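Local coordinates for proteasome chaperone 4 (Saccharomyces cerevisiae, PDB 2Z5B), which pairs with IRC25 as a heterodimeric chaperone that binds proteasome precursors and promotes alpha-ring formation during assembly of the 20S proteasome, at residues T91-D94 and R95-D98; H134-I137 and L138-C141. All blocks are in the same frame, centred on the assembly; numbering follows the deposited sequence.

Interaction 1: residues T91-D94 and R95-D98; sequences TKDD and RIRD
Asp93 and Arg95 meet where a loop turns into helix 94-111, and their bonds illustrate how one carboxylate can serve backbone and side chain together. As the N-cap residue, Asp93 accepts a hydrogen bond from the backbone N of Arg95 on OD1 at 3.0 Å, from the anti side and out of the carboxylate plane. The same OD1 accepts a second from Arg95 NE through its syn lone pair at 3.1 Å, nearly straight (172°), while NH2 reaches OD2. The bend of the Arg95 chain at chi3 (-70°) brings NE and NH2 round to the carboxylate in this side-on salt bridge.

A second salt bridge is built differently. Arg97 brings NH1 and NH2 end-on to a single oxygen, Asp94 OD1, with NH1 at 2.9 Å coming from above the carboxylate plane. The guanidinium also reaches back to the loop: NH2 donates to Thr91 O at 2.8 Å, NE adds a weak bond to that oxygen, and NE is also salt-bridged to Asp90.

Among backbone bonds, Arg97 N donates to Asp93 O and Asp98 N to Asp94 O, opening the helical pattern. Apolar contact comes from Thr91 CG2, which packs against Arg97 CB at 3.8 Å and Ile96 CG2 at 3.9 Å; Thr91 and Ile96 also touch Cys61 of strand 58-67. Thr91 OG1 accepts a hydrogen bond from Asp93 N at 3.0 Å, so an ST turn leads into the aspartate N-cap, itself a common way to begin a helix.

Interaction 2: residues H134-I137 and L138-C141; sequences HLYI and LKKC
Tyr136 and Lys140 show how residues one helical turn apart can join backbone and side chain at once. Tyr136 O is satisfied by Lys140 N at 3.0 Å, while Lys140 CG covers one face of the tyrosine ring, 3.7 Å from its centroid, in a CH-pi contact. Bends at chi2 (-55°) and chi3 (-95°) carry CD and CE on towards the hydroxyl end, where Lys140 CE lies 3.7 Å from Tyr136 OH.

The backbone is regular alpha-helix, the first turns of helix 134-149, which packs beside helix 94-111 on the mixed sheet. Each of the other three carbonyls is likewise satisfied by the amide four residues on: His134 O by Leu138 N at 3.2 Å, Leu135 O by Lys139 N at 3.0 Å, and Ile137 O by Cys141 N at 3.1 Å. The first two bonds are nearly straight; the last is the most bent of the four, at 151°.

The imidazole of His134 looks to the neighbouring helix instead: NE2 is satisfied by a hydrogen bond with His102 ND1, and the two rings meet roughly at right angles. On the same imidazole, CD2 touches Leu138 CD1 at 3.6 Å. Leu138 and Cys141 both reach Met103 of that helix, whereas Ile137 packs on Met99 and on Phe47 of strand 41-47.

Overall arrangement
Both interactions lie at or near the start of a helix, and they follow one another along the chain: 91-98 leads from strand 83-87 into helix 94-111, and 134-141 begins helix 134-149 after strand 115-121 and the short helix 128-132. Interaction 1 is a polar helix start at the surface, its centre about 14 Å from the centre of the chain. The centre of interaction 2 is about 10 Å from it, and its Ile137, Leu138 and Cys141 side is buried against helix 94-111 and strand 41-47. The two helices pack side by side on one sheet and meet near their N-terminal ends: the contact centres are about 16 Å apart, yet Asp98 C lies 3.9 Å from His134 CE1.

Interaction 1: residues T91-D94 and R95-D98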
ATOM      1  N   THR A  91      -0.741  -1.688  15.044  1.00 35.21           N
ATOM      2  CA  THR A  91      -0.366  -2.936  15.721  1.00 35.47           C
ATOM      3  C   THR A  91      -0.431  -2.722  17.230  1.00 36.34           C
ATOM      4  O   THR A  91      -0.209  -1.614  17.706  1.00 36.11           O
ATOM      5  CB  THR A  91       1.061  -3.442  15.334  1.00 35.25           C
ATOM      6  OG1 THR A  91       1.424  -4.560  16.159  1.00 34.91           O
ATOM      7  CG2 THR A  91       2.121  -2.348  15.503  1.00 34.64           C
ATOM      8  N   LYS A  92      -0.706  -3.787  17.978  1.00 37.33           N
ATOM      9  CA  LYS A  92      -0.716  -3.699  19.434  1.00 38.26           C
ATOM     10  C   LYS A  92       0.712  -3.753  19.987  1.00 38.03           C
ATOM     11  O   LYS A  92       0.968  -3.314  21.117  1.00 38.18           O
ATOM     12  CB  LYS A  92      -1.590  -4.811  20.032  1.00 39.43           C
ATOM     13  CG  LYS A  92      -3.101  -4.524  19.953  1.00 41.13           C
ATOM     14  CD  LYS A  92      -3.927  -5.817  19.922  1.00 42.95           C
ATOM     15  CE  LYS A  92      -5.438  -5.554  19.755  1.00 43.24           C
ATOM     16  NZ  LYS A  92      -6.094  -5.088  21.021  1.00 44.97           N
ATOM     17  N   ASP A  93       1.642  -4.273  19.180  1.00 36.91           N
ATOM     18  CA  ASP A  93       3.045  -4.375  19.579  1.00 35.96           C
ATOM     19  C   ASP A  93       3.761  -3.027  19.469  1.00 35.58           C
ATOM     20  O   ASP A  93       4.034  -2.555  18.358  1.00 34.58           O
ATOM     21  CB  ASP A  93       3.741  -5.433  18.720  1.00 35.86           C
ATOM     22  CG  ASP A  93       5.078  -5.860  19.283  1.00 36.34           C
ATOM     23  OD1 ASP A  93       5.710  -5.063  20.000  1.00 35.81           O
ATOM     24  OD2 ASP A  93       5.501  -6.998  18.996  1.00 35.34           O
ATOM     25  N   ASP A  94       4.061  -2.405  20.616  1.00 35.17           N
ATOM     26  CA  ASP A  94       4.789  -1.116  20.661  1.00 35.35           C
ATOM     27  C   ASP A  94       6.121  -1.145  19.915  1.00 34.59           C
ATOM     28  O   ASP A  94       6.536  -0.135  19.360  1.00 34.21           O
ATOM     29  CB  ASP A  94       5.110  -0.688  22.108  1.00 35.99           C
ATOM     30  CG  ASP A  94       3.876  -0.478  22.970  1.00 39.06           C
ATOM     31  OD1 ASP A  94       2.729  -0.534  22.467  1.00 41.32           O
ATOM     32  OD2 ASP A  94       4.069  -0.241  24.189  1.00 41.65           O
ATOM     33  N   ARG A  95       6.809  -2.290  19.954  1.00 34.35           N
ATOM     34  CA  ARG A  95       8.137  -2.445  19.336  1.00 33.96           C
ATOM     35  C   ARG A  95       8.064  -2.288  17.812  1.00 33.28           C
ATOM     36  O   ARG A  95       8.937  -1.673  17.198  1.00 32.77           O
ATOM     37  CB  ARG A  95       8.734  -3.819  19.675  1.00 34.76           C
ATOM     38  CG  ARG A  95       8.963  -4.069  21.186  1.00 35.53           C
ATOM     39  CD  ARG A  95       9.339  -5.526  21.456  1.00 34.79           C
ATOM     40  NE  ARG A  95       8.205  -6.417  21.225  1.00 37.94           N
ATOM     41  CZ  ARG A  95       8.215  -7.737  21.404  1.00 41.13           C
ATOM     42  NH1 ARG A  95       9.308  -8.360  21.826  1.00 40.09           N
ATOM     43  NH2 ARG A  95       7.119  -8.437  21.151  1.00 42.22           N
ATOM     44  N   ILE A  96       7.022  -2.864  17.220  1.00 32.29           N
ATOM     45  CA  ILE A  96       6.733  -2.685  15.789  1.00 31.73           C
ATOM     46  C   ILE A  96       6.204  -1.274  15.508  1.00 31.27           C
ATOM     47  O   ILE A  96       6.727  -0.604  14.628  1.00 30.22           O
ATOM     48  CB  ILE A  96       5.761  -3.767  15.264  1.00 32.10           C
ATOM     49  CG1 ILE A  96       6.402  -5.155  15.426  1.00 31.46           C
ATOM     50  CG2 ILE A  96       5.395  -3.500  13.790  1.00 32.47           C
ATOM     51  CD1 ILE A  96       5.445  -6.321  15.274  1.00 33.25           C
ATOM     52  N   ARG A  97       5.192  -0.825  16.268  1.00 31.27           N
ATOM     53  CA  ARG A  97       4.618   0.528  16.091  1.00 32.26           C
ATOM     54  C   ARG A  97       5.634   1.659  16.171  1.00 31.82           C
ATOM     55  O   ARG A  97       5.608   2.596  15.335  1.00 31.51           O
ATOM     56  CB  ARG A  97       3.479   0.806  17.090  1.00 32.51           C
ATOM     57  CG  ARG A  97       2.458   1.846  16.592  1.00 32.97           C
ATOM     58  CD  ARG A  97       1.460   2.266  17.678  1.00 33.80           C
ATOM     59  NE  ARG A  97       0.905   1.095  18.360  1.00 36.32           N
ATOM     60  CZ  ARG A  97       1.244   0.695  19.581  1.00 38.46           C
ATOM     61  NH1 ARG A  97       2.144   1.368  20.299  1.00 38.55           N
ATOM     62  NH2 ARG A  97       0.685  -0.395  20.075  1.00 38.86           N
ATOM     63  N   ASP A  98       6.506   1.596  17.183  1.00 31.84           N
ATOM     64  CA  ASP A  98       7.603   2.576  17.340  1.00 31.66           C
ATOM     65  C   ASP A  98       8.415   2.679  16.064  1.00 30.34           C
ATOM     66  O   ASP A  98       8.687   3.774  15.577  1.00 29.47           O
ATOM     67  CB  ASP A  98       8.541   2.214  18.509  1.00 31.15           C
ATOM     68  CG  ASP A  98       7.935   2.532  19.872  1.00 35.88           C
ATOM     69  OD1 ASP A  98       6.792   3.070  19.925  1.00 36.09           O
ATOM     70  OD2 ASP A  98       8.600   2.216  20.889  1.00 37.45           O
TER

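Interaction 2: residues H134-I137 and L138-C141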
ATOM      1  N   HIS A 134      17.207  -0.570  16.532  1.00 35.10           N
ATOM      2  CA  HIS A 134      16.305   0.533  16.186  1.00 34.17           C
ATOM      3  C   HIS A 134      16.981   1.644  15.372  1.00 33.61           C
ATOM      4  O   HIS A 134      16.549   1.933  14.253  1.00 32.92           O
ATOM      5  CB  HIS A 134      15.596   1.083  17.441  1.00 33.54           C
ATOM      6  CG  HIS A 134      14.312   1.796  17.140  1.00 33.56           C
ATOM      7  ND1 HIS A 134      13.086   1.167  17.152  1.00 30.43           N
ATOM      8  CD2 HIS A 134      14.067   3.085  16.811  1.00 32.02           C
ATOM      9  CE1 HIS A 134      12.145   2.037  16.840  1.00 32.05           C
ATOM     10  NE2 HIS A 134      12.712   3.206  16.628  1.00 31.01           N
ATOM     11  N   LEU A 135      18.041   2.244  15.917  1.00 33.23           N
ATOM     12  CA  LEU A 135      18.744   3.361  15.262  1.00 33.80           C
ATOM     13  C   LEU A 135      19.422   2.940  13.953  1.00 33.22           C
ATOM     14  O   LEU A 135      19.399   3.680  12.972  1.00 33.37           O
ATOM     15  CB  LEU A 135      19.791   3.990  16.213  1.00 34.12           C
ATOM     16  CG  LEU A 135      20.688   5.105  15.658  1.00 34.69           C
ATOM     17  CD1 LEU A 135      19.964   6.442  15.629  1.00 37.14           C
ATOM     18  CD2 LEU A 135      22.010   5.267  16.465  1.00 35.46           C
ATOM     19  N   TYR A 136      20.058   1.773  13.960  1.00 32.94           N
ATOM     20  CA  TYR A 136      20.667   1.210  12.752  1.00 32.94           C
ATOM     21  C   TYR A 136      19.651   1.104  11.616  1.00 32.33           C
ATOM     22  O   TYR A 136      19.941   1.485  10.487  1.00 31.94           O
ATOM     23  CB  TYR A 136      21.226  -0.178  13.045  1.00 33.93           C
ATOM     24  CG  TYR A 136      21.766  -0.893  11.837  1.00 35.80           C
ATOM     25  CD1 TYR A 136      23.037  -0.594  11.339  1.00 36.93           C
ATOM     26  CD2 TYR A 136      21.024  -1.879  11.200  1.00 36.74           C
ATOM     27  CE1 TYR A 136      23.551  -1.255  10.229  1.00 37.25           C
ATOM     28  CE2 TYR A 136      21.521  -2.536  10.091  1.00 36.51           C
ATOM     29  CZ  TYR A 136      22.790  -2.227   9.617  1.00 36.36           C
ATOM     30  OH  TYR A 136      23.287  -2.883   8.519  1.00 36.15           O
ATOM     31  N   ILE A 137      18.468   0.567  11.914  1.00 31.93           N
ATOM     32  CA  ILE A 137      17.481   0.322  10.859  1.00 31.43           C
ATOM     33  C   ILE A 137      17.042   1.656  10.243  1.00 31.60           C
ATOM     34  O   ILE A 137      17.009   1.812   9.024  1.00 31.34           O
ATOM     35  CB  ILE A 137      16.269  -0.494  11.367  1.00 31.25           C
ATOM     36  CG1 ILE A 137      16.688  -1.920  11.753  1.00 31.04           C
ATOM     37  CG2 ILE A 137      15.168  -0.547  10.309  1.00 32.08           C
ATOM     38  CD1 ILE A 137      15.661  -2.678  12.578  1.00 30.47           C
ATOM     39  N   LEU A 138      16.709   2.622  11.096  1.00 31.14           N
ATOM     40  CA  LEU A 138      16.337   3.945  10.610  1.00 31.31           C
ATOM     41  C   LEU A 138      17.408   4.605   9.731  1.00 32.05           C
ATOM     42  O   LEU A 138      17.105   5.055   8.618  1.00 31.45           O
ATOM     43  CB  LEU A 138      15.937   4.860  11.773  1.00 30.78           C
ATOM     44  CG  LEU A 138      14.766   4.415  12.641  1.00 30.90           C
ATOM     45  CD1 LEU A 138      14.730   5.216  13.966  1.00 30.92           C
ATOM     46  CD2 LEU A 138      13.433   4.560  11.894  1.00 29.73           C
ATOM     47  N   LYS A 139      18.655   4.656  10.213  1.00 32.89           N
ATOM     48  CA  LYS A 139      19.731   5.312   9.434  1.00 34.18           C
ATOM     49  C   LYS A 139      20.032   4.622   8.108  1.00 33.67           C
ATOM     50  O   LYS A 139      20.261   5.284   7.093  1.00 33.98           O
ATOM     51  CB  LYS A 139      21.007   5.507  10.274  1.00 35.10           C
ATOM     52  CG  LYS A 139      21.858   4.263  10.517  1.00 38.15           C
ATOM     53  CD  LYS A 139      23.123   4.286   9.637  1.00 43.58           C
ATOM     54  CE  LYS A 139      24.252   3.470  10.257  1.00 45.73           C
ATOM     55  NZ  LYS A 139      25.510   3.474   9.432  1.00 48.27           N
ATOM     56  N   LYS A 140      20.003   3.294   8.095  1.00 33.28           N
ATOM     57  CA  LYS A 140      20.261   2.578   6.851  1.00 33.06           C
ATOM     58  C   LYS A 140      19.175   2.847   5.823  1.00 32.87           C
ATOM     59  O   LYS A 140      19.455   2.914   4.628  1.00 32.10           O
ATOM     60  CB  LYS A 140      20.424   1.070   7.070  1.00 33.25           C
ATOM     61  CG  LYS A 140      21.704   0.665   7.860  1.00 35.06           C
ATOM     62  CD  LYS A 140      23.021   1.181   7.259  1.00 36.51           C
ATOM     63  CE  LYS A 140      23.675   0.137   6.361  1.00 38.37           C
ATOM     64  NZ  LYS A 140      25.093   0.481   5.991  1.00 41.04           N
ATOM     65  N   CYS A 141      17.940   3.012   6.288  1.00 32.61           N
ATOM     66  CA  CYS A 141      16.843   3.306   5.366  1.00 33.03           C
ATOM     67  C   CYS A 141      16.932   4.733   4.851  1.00 33.16           C
ATOM     68  O   CYS A 141      16.675   4.983   3.684  1.00 33.43           O
ATOM     69  CB  CYS A 141      15.483   3.012   6.000  1.00 32.56           C
ATOM     70  SG  CYS A 141      15.114   1.229   6.127  1.00 33.26           S
TER